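Local coordinates for protein cruciform cutting endonuclease 1, mitochondrial (Schizosaccharomyces pombe, PDB 1KCF) that resolves Holliday junctions as a mitochondrial endonuclease specific for four-way DNA junctions, cutting at the point of strand exchange after 5'-CT-3' and 5'-TT-3' sequences, at residues L43-G48 with N103-K108; K50-C55 with N79-Q84; I114-Q119 with M137-L142. All blocks are in the same frame, centred on the assembly; numbering follows the deposited sequence.

Contact 1: residues L43-G48 with N103-K108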
# COMPACT_ATOMS: atom_id res chain seq x y z
N LEU A 43 14.19 -12.98 -6.89
CA LEU A 43 13.03 -12.61 -7.69
C LEU A 43 12.96 -11.10 -7.91
O LEU A 43 12.63 -10.33 -7.00
CB LEU A 43 11.74 -13.07 -7.01
CG LEU A 43 10.45 -12.72 -7.76
CD1 LEU A 43 10.39 -13.48 -9.08
CD2 LEU A 43 9.24 -13.07 -6.90
N GLY A 44 13.29 -10.67 -9.13
CA GLY A 44 13.25 -9.26 -9.46
C GLY A 44 11.88 -8.91 -10.00
O GLY A 44 11.39 -9.56 -10.93
N ILE A 45 11.25 -7.88 -9.44
CA ILE A 45 9.92 -7.47 -9.87
C ILE A 45 9.80 -6.02 -10.30
O ILE A 45 10.24 -5.10 -9.60
CB ILE A 45 8.89 -7.72 -8.76
CG1 ILE A 45 8.78 -9.22 -8.47
CG2 ILE A 45 7.53 -7.16 -9.18
CD1 ILE A 45 7.88 -9.55 -7.31
N ASP A 46 9.21 -5.82 -11.47
CA ASP A 46 8.97 -4.50 -12.02
C ASP A 46 7.49 -4.23 -11.84
O ASP A 46 6.67 -4.75 -12.60
CB ASP A 46 9.31 -4.47 -13.51
CG ASP A 46 10.51 -3.63 -13.82
OD1 ASP A 46 10.56 -2.48 -13.34
OD2 ASP A 46 11.40 -4.12 -14.54
N LEU A 47 7.15 -3.44 -10.83
CA LEU A 47 5.75 -3.15 -10.53
C LEU A 47 4.97 -2.45 -11.64
O LEU A 47 5.36 -1.38 -12.13
CB LEU A 47 5.64 -2.32 -9.25
CG LEU A 47 6.03 -3.03 -7.95
CD1 LEU A 47 6.01 -2.04 -6.81
CD2 LEU A 47 5.07 -4.19 -7.70
N GLY A 48 3.86 -3.07 -12.00
CA GLY A 48 2.97 -2.56 -13.02
C GLY A 48 1.75 -3.46 -12.98
O GLY A 48 1.82 -4.56 -12.44
N ASN A 103 0.61 -14.41 -2.98
CA ASN A 103 0.59 -15.86 -2.82
C ASN A 103 1.13 -16.58 -4.04
O ASN A 103 1.91 -17.52 -3.91
CB ASN A 103 -0.83 -16.38 -2.57
CG ASN A 103 -1.45 -15.81 -1.31
OD1 ASN A 103 -0.74 -15.46 -0.37
ND2 ASN A 103 -2.77 -15.74 -1.29
N THR A 104 0.73 -16.13 -5.22
CA THR A 104 1.17 -16.77 -6.45
C THR A 104 2.68 -16.71 -6.64
O THR A 104 3.28 -17.67 -7.12
CB THR A 104 0.48 -16.15 -7.68
OG1 THR A 104 -0.94 -16.20 -7.50
CG2 THR A 104 0.84 -16.93 -8.93
N LEU A 105 3.30 -15.59 -6.26
CA LEU A 105 4.74 -15.47 -6.41
C LEU A 105 5.51 -16.31 -5.38
O LEU A 105 6.59 -16.83 -5.68
CB LEU A 105 5.17 -13.99 -6.29
CG LEU A 105 4.60 -12.99 -7.31
CD1 LEU A 105 5.09 -11.59 -6.96
CD2 LEU A 105 5.02 -13.36 -8.73
N HIS A 106 4.96 -16.45 -4.18
CA HIS A 106 5.62 -17.24 -3.13
C HIS A 106 5.51 -18.74 -3.38
O HIS A 106 6.47 -19.48 -3.17
CB HIS A 106 5.02 -16.92 -1.76
CG HIS A 106 5.57 -15.67 -1.14
ND1 HIS A 106 6.87 -15.59 -0.67
CD2 HIS A 106 5.02 -14.45 -0.94
CE1 HIS A 106 7.09 -14.37 -0.21
NE2 HIS A 106 5.99 -13.66 -0.37
N GLU A 107 4.34 -19.17 -3.83
CA GLU A 107 4.09 -20.58 -4.09
C GLU A 107 4.78 -21.07 -5.36
O GLU A 107 5.19 -22.23 -5.44
CB GLU A 107 2.59 -20.83 -4.20
N LYS A 108 4.91 -20.19 -6.33
CA LYS A 108 5.52 -20.55 -7.60
C LYS A 108 7.04 -20.43 -7.64
O LYS A 108 7.71 -21.20 -8.34
CB LYS A 108 4.91 -19.69 -8.72
CG LYS A 108 5.41 -20.02 -10.11
CD LYS A 108 4.60 -19.30 -11.18
CE LYS A 108 5.12 -19.65 -12.57
NZ LYS A 108 4.27 -19.06 -13.64
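The RNase H-like core of this resolvase illustrates how a sheet is lined by a helix: Leu43 and Ile45 of strand 42-47 meet Leu105 of helix 91-109, the helix that leads into the neighbouring strand 113-118. Two methyl groups make the central touch, Ile45 CD1 and Leu105 CD1 standing tip to tip 3.5 Å apart, closer than carbon pairs usually settle. Ile45 attains this reach because CG1 lies anti to the carbonyl carbon and CD1 then continues the chain outward (chi2 175°). Leu43 adds a looser flank, its CD2 lying 4.2 Å from Leu105 CB, nearer the root of that side chain than its end. Phe52 of the adjacent strand rests on both Ile45 and Leu105, and Ile114 packs against Ile45 from strand 113-118. Asp46, the next residue along, turns instead toward helix 224-253, which carries Asp230, its partner in the magnesium-binding site; the strand thus has an apolar face and a metal-binding face. With no hydrogen bond across the two segments, helix and strand are held here by the fit of aliphatic branches alone, and the tight methyl pair leaves little room for a closer approach.

Contact 2: residues K50-C55 with N79-Q84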
# COMPACT_ATOMS: atom_id res chain seq x y z
N LYS A 50 -0.75 -3.71 -15.95
CA LYS A 50 -0.93 -4.27 -17.28
C LYS A 50 0.39 -4.75 -17.88
O LYS A 50 0.40 -5.41 -18.92
CB LYS A 50 -1.61 -3.24 -18.20
CG LYS A 50 -3.03 -2.91 -17.74
CD LYS A 50 -3.79 -2.05 -18.74
CE LYS A 50 -5.20 -1.74 -18.22
NZ LYS A 50 -6.00 -0.94 -19.19
N ASN A 51 1.49 -4.42 -17.21
CA ASN A 51 2.80 -4.87 -17.67
C ASN A 51 3.70 -5.26 -16.49
O ASN A 51 4.84 -4.81 -16.37
CB ASN A 51 3.50 -3.79 -18.52
CG ASN A 51 3.82 -2.54 -17.74
OD1 ASN A 51 4.60 -1.71 -18.19
ND2 ASN A 51 3.20 -2.38 -16.57
N PHE A 52 3.15 -6.10 -15.62
CA PHE A 52 3.88 -6.59 -14.46
C PHE A 52 4.99 -7.45 -15.04
O PHE A 52 4.75 -8.33 -15.86
CB PHE A 52 2.95 -7.45 -13.59
CG PHE A 52 3.62 -8.02 -12.37
CD1 PHE A 52 3.75 -7.26 -11.21
CD2 PHE A 52 4.09 -9.33 -12.37
CE1 PHE A 52 4.36 -7.80 -10.07
CE2 PHE A 52 4.70 -9.87 -11.24
CZ PHE A 52 4.83 -9.11 -10.09
N SER A 53 6.22 -7.20 -14.62
CA SER A 53 7.34 -7.99 -15.13
C SER A 53 8.15 -8.56 -13.97
O SER A 53 8.26 -7.93 -12.92
CB SER A 53 8.23 -7.13 -16.02
OG SER A 53 9.27 -7.92 -16.58
N TYR A 54 8.70 -9.75 -14.17
CA TYR A 54 9.51 -10.39 -13.14
C TYR A 54 10.59 -11.25 -13.76
O TYR A 54 10.44 -11.74 -14.89
CB TYR A 54 8.61 -11.24 -12.23
CG TYR A 54 8.06 -12.48 -12.91
CD1 TYR A 54 8.82 -13.64 -13.01
CD2 TYR A 54 6.78 -12.48 -13.46
CE1 TYR A 54 8.33 -14.78 -13.65
CE2 TYR A 54 6.27 -13.61 -14.11
CZ TYR A 54 7.05 -14.76 -14.19
OH TYR A 54 6.57 -15.89 -14.82
N CYS A 55 11.68 -11.42 -13.03
CA CYS A 55 12.80 -12.25 -13.48
C CYS A 55 13.28 -13.00 -12.24
O CYS A 55 13.67 -12.38 -11.24
CB CYS A 55 13.93 -11.38 -14.05
SG CYS A 55 15.28 -12.30 -14.87
N ASN A 79 -3.26 -14.47 -17.98
CA ASN A 79 -1.81 -14.38 -17.89
C ASN A 79 -1.17 -15.65 -17.34
O ASN A 79 -1.86 -16.50 -16.79
CB ASN A 79 -1.44 -13.19 -17.00
CG ASN A 79 -2.11 -13.26 -15.64
OD1 ASN A 79 -1.69 -14.03 -14.78
ND2 ASN A 79 -3.15 -12.47 -15.46
N GLY A 80 0.14 -15.75 -17.49
CA GLY A 80 0.87 -16.91 -17.02
C GLY A 80 0.88 -17.11 -15.52
O GLY A 80 1.19 -18.21 -15.05
N LEU A 81 0.55 -16.07 -14.75
CA LEU A 81 0.54 -16.19 -13.30
C LEU A 81 -0.78 -16.75 -12.79
O LEU A 81 -0.99 -16.90 -11.59
CB LEU A 81 0.81 -14.83 -12.65
CG LEU A 81 2.25 -14.33 -12.80
CD1 LEU A 81 2.39 -12.94 -12.19
CD2 LEU A 81 3.20 -15.31 -12.12
N ASP A 82 -1.68 -17.07 -13.72
CA ASP A 82 -2.98 -17.62 -13.37
C ASP A 82 -3.71 -16.74 -12.37
O ASP A 82 -4.22 -17.22 -11.36
CB ASP A 82 -2.81 -19.03 -12.81
N ILE A 83 -3.76 -15.44 -12.65
CA ILE A 83 -4.43 -14.50 -11.77
C ILE A 83 -5.71 -13.98 -12.43
O ILE A 83 -5.67 -13.32 -13.47
CB ILE A 83 -3.49 -13.31 -11.43
CG1 ILE A 83 -2.35 -13.82 -10.54
CG2 ILE A 83 -4.26 -12.20 -10.73
CD1 ILE A 83 -1.32 -12.78 -10.21
N GLN A 84 -6.84 -14.29 -11.81
CA GLN A 84 -8.13 -13.86 -12.32
C GLN A 84 -8.54 -12.63 -11.53
O GLN A 84 -8.94 -12.72 -10.38
CB GLN A 84 -9.16 -14.97 -12.14
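Asn79 OD1 is gripped by two backbone N-H groups, those of Leu81 and Ile83, and so braces the loop from which Leu81 packs against Phe52 and Tyr54. The bond from Ile83 N to Asn79 OD1 is long at 3.3 Å but fairly straight (156°), with the donor tilted 28° out of the carbonyl plane. The one from Leu81 N, at 3.0 Å from Asn79 OD1, is weak because it is strongly bent, though its connectivity is that of an Asx turn. The amide also gives its ND2 weakly to Ile83 O, while a further bond from ND2 to Glu77 O ties it to the preceding chain. Residues Asn79 to Asp82 form a type I beta turn, closed by Asp82 N to Asn79 O at 3.1 Å. The turn directs Leu81 at the sheet, where its two methyls are shared between two aromatic rings. Leu81 CD1 lies 4.0 Å from Phe52 CE2 and equally far from CD2 of that ring, the two side chains being nearly perpendicular. The other methyl, Leu81 CD2, comes within 4.0 Å of Tyr54 CE2; here the side chains pass in opposite directions. A chi1 of 70° tucks the Tyr54 ring over its own backbone, whereas Phe52 CG is anti to its N; together with the two-residue offset along the strand, these torsions bring the rings to separate branches of one leucine. Leu101 of helix 91-109 backs both Phe52 and Leu81. The loop joins the third strand of the antiparallel meander 42-47, 52-59, 65-73 to helix 91-109, and this order of elements is that of the RNase H-like fold of the RuvC resolvase family.

Contact 3: residues I114-Q119 with M137-L142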
# COMPACT_ATOMS: atom_id res chain seq x y z
N ILE A 114 13.51 -10.85 -2.76
CA ILE A 114 12.57 -10.23 -3.67
C ILE A 114 12.99 -8.79 -3.85
O ILE A 114 13.08 -8.04 -2.88
CB ILE A 114 11.13 -10.26 -3.12
CG1 ILE A 114 10.65 -11.70 -2.99
CG2 ILE A 114 10.20 -9.48 -4.06
CD1 ILE A 114 9.32 -11.83 -2.30
N LEU A 115 13.27 -8.42 -5.09
CA LEU A 115 13.69 -7.07 -5.45
C LEU A 115 12.50 -6.36 -6.09
O LEU A 115 11.92 -6.84 -7.07
CB LEU A 115 14.85 -7.13 -6.44
CG LEU A 115 16.02 -8.03 -6.04
CD1 LEU A 115 17.07 -7.97 -7.12
CD2 LEU A 115 16.60 -7.60 -4.70
N MET A 116 12.15 -5.20 -5.54
CA MET A 116 11.02 -4.45 -6.05
C MET A 116 11.41 -3.08 -6.57
O MET A 116 12.13 -2.32 -5.92
CB MET A 116 9.97 -4.32 -4.95
CG MET A 116 8.54 -4.16 -5.44
SD MET A 116 7.38 -4.10 -4.06
CE MET A 116 7.20 -5.85 -3.71
N GLU A 117 10.92 -2.77 -7.76
CA GLU A 117 11.19 -1.50 -8.40
C GLU A 117 9.94 -1.18 -9.21
O GLU A 117 9.26 -2.09 -9.67
CB GLU A 117 12.41 -1.64 -9.30
CG GLU A 117 12.92 -0.38 -9.91
CD GLU A 117 14.32 -0.54 -10.47
OE1 GLU A 117 14.56 -0.11 -11.61
OE2 GLU A 117 15.19 -1.10 -9.76
N ARG A 118 9.62 0.09 -9.35
CA ARG A 118 8.45 0.46 -10.14
C ARG A 118 8.81 0.35 -11.61
O ARG A 118 9.93 0.66 -12.00
CB ARG A 118 8.02 1.90 -9.84
CG ARG A 118 7.33 2.12 -8.51
CD ARG A 118 7.00 3.60 -8.33
NE ARG A 118 6.27 3.86 -7.09
CZ ARG A 118 6.77 3.69 -5.87
NH1 ARG A 118 8.02 3.26 -5.71
NH2 ARG A 118 6.02 3.93 -4.81
N GLN A 119 7.86 -0.08 -12.42
CA GLN A 119 8.11 -0.19 -13.85
C GLN A 119 8.31 1.23 -14.37
O GLN A 119 7.91 2.20 -13.72
CB GLN A 119 6.91 -0.84 -14.55
CG GLN A 119 7.07 -0.92 -16.06
CD GLN A 119 8.17 -1.87 -16.49
OE1 GLN A 119 8.02 -3.09 -16.39
NE2 GLN A 119 9.28 -1.33 -16.98
N MET A 137 -0.05 1.89 -4.68
CA MET A 137 -0.95 1.04 -3.92
C MET A 137 -0.48 -0.41 -3.93
O MET A 137 -0.46 -1.07 -2.89
CB MET A 137 -2.36 1.13 -4.50
CG MET A 137 -3.45 0.82 -3.50
SD MET A 137 -5.09 0.95 -4.20
CE MET A 137 -5.11 2.70 -4.65
N LEU A 138 -0.11 -0.90 -5.11
CA LEU A 138 0.36 -2.26 -5.28
C LEU A 138 1.60 -2.49 -4.42
O LEU A 138 1.67 -3.44 -3.64
CB LEU A 138 0.72 -2.52 -6.75
CG LEU A 138 0.24 -3.83 -7.36
CD1 LEU A 138 0.98 -4.05 -8.68
CD2 LEU A 138 0.50 -4.99 -6.41
N GLU A 139 2.58 -1.61 -4.57
CA GLU A 139 3.81 -1.69 -3.80
C GLU A 139 3.52 -1.70 -2.31
O GLU A 139 4.02 -2.55 -1.58
CB GLU A 139 4.71 -0.50 -4.15
CG GLU A 139 5.91 -0.33 -3.24
CD GLU A 139 6.79 0.85 -3.64
OE1 GLU A 139 7.52 0.73 -4.64
OE2 GLU A 139 6.74 1.90 -2.96
N SER A 140 2.72 -0.74 -1.86
CA SER A 140 2.36 -0.60 -0.45
C SER A 140 1.72 -1.85 0.13
O SER A 140 2.08 -2.28 1.23
CB SER A 140 1.42 0.58 -0.25
OG SER A 140 2.08 1.80 -0.51
N MET A 141 0.76 -2.42 -0.59
CA MET A 141 0.07 -3.61 -0.12
C MET A 141 0.99 -4.83 -0.06
O MET A 141 0.95 -5.59 0.91
CB MET A 141 -1.15 -3.89 -1.01
CG MET A 141 -2.18 -2.76 -0.97
SD MET A 141 -3.72 -3.13 -1.83
CE MET A 141 -4.83 -1.93 -1.09
N LEU A 142 1.82 -5.01 -1.09
CA LEU A 142 2.75 -6.13 -1.13
C LEU A 142 3.70 -6.07 0.06
O LEU A 142 4.03 -7.09 0.65
CB LEU A 142 3.55 -6.12 -2.43
CG LEU A 142 2.78 -6.49 -3.70
CD1 LEU A 142 3.71 -6.43 -4.90
CD2 LEU A 142 2.19 -7.89 -3.56
O HOH W 1 9.69 -0.86 -4.08
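Arg118 and Glu139 form the polar centre of the contact, a salt bridge in which Arg118 NH1 stands 2.8 Å from Glu139 OE1. A second link, from Arg118 NH2 to Glu139 OE2, is equally short at 2.8 Å yet weak, since its N-H...O angle is only 124°. The bend follows from the way the flat groups meet: guanidinium and carboxylate planes are 85° apart, and OE1 lies over one face of the guanidinium. A water oxygen 2.7 Å from Glu139 OE1 extends this polar patch, reaching Met116 O only weakly. Beside it, Met116 supplies the apolar half. Its chain runs straight to the sulfur and then bends (chi3 -81°), placing CE 3.7 Å from Leu142 CD1, while SD lies 4.1 Å from Glu139 CG. In the second shell, Asn136 OD1 accepts from Arg118 NH2 and steadies the guanidinium, and Leu47 of the adjoining strand packs against both Met116 and Glu139. Replacing Arg118 with a methionine would remove the guanidinium and is likely to leave the buried Glu139 carboxylate without its countercharge and Asn136 OD1 without this donor. Strand and helix run nearly antiparallel, their axes 10.1 Å apart, and on its outer side the helix meets its counterpart in the second subunit, with Ser140 against Met137 of that chain. The root of Arg118 comes about 6 Å (nearest atoms) from the magnesium-binding Asp46 side chain, while its guanidinium points away toward the helix. The chemistry thus joins an apolar contact between methionine and leucine to an ion pair in which the buried Glu139 carboxylate, facing a guanidinium and a water, is probably kept ionised.

In the fold
Three contacts build outward from one mixed sheet in which strand 42-47 lies between strands 52-59 and 113-118. Contact 1 is central, its centre about 8 Å from that of contact 2 and about 10 Å from that of contact 3; the latter two lie about 14 Å apart. Along the chain, contact 2 is nested inside the loop closed by contact 1, and contact 3 follows both. Backbone pairing carries the connection: Asp46 with Ser53 toward contact 2, Ile45 with Leu115 toward contact 3. The side chains of contacts 1 and 3 place helices 91-109 and 128-151 against the sheet that presents Asp46, and the second helix also reaches the other subunit, linking the metal site's scaffold to the homodimer.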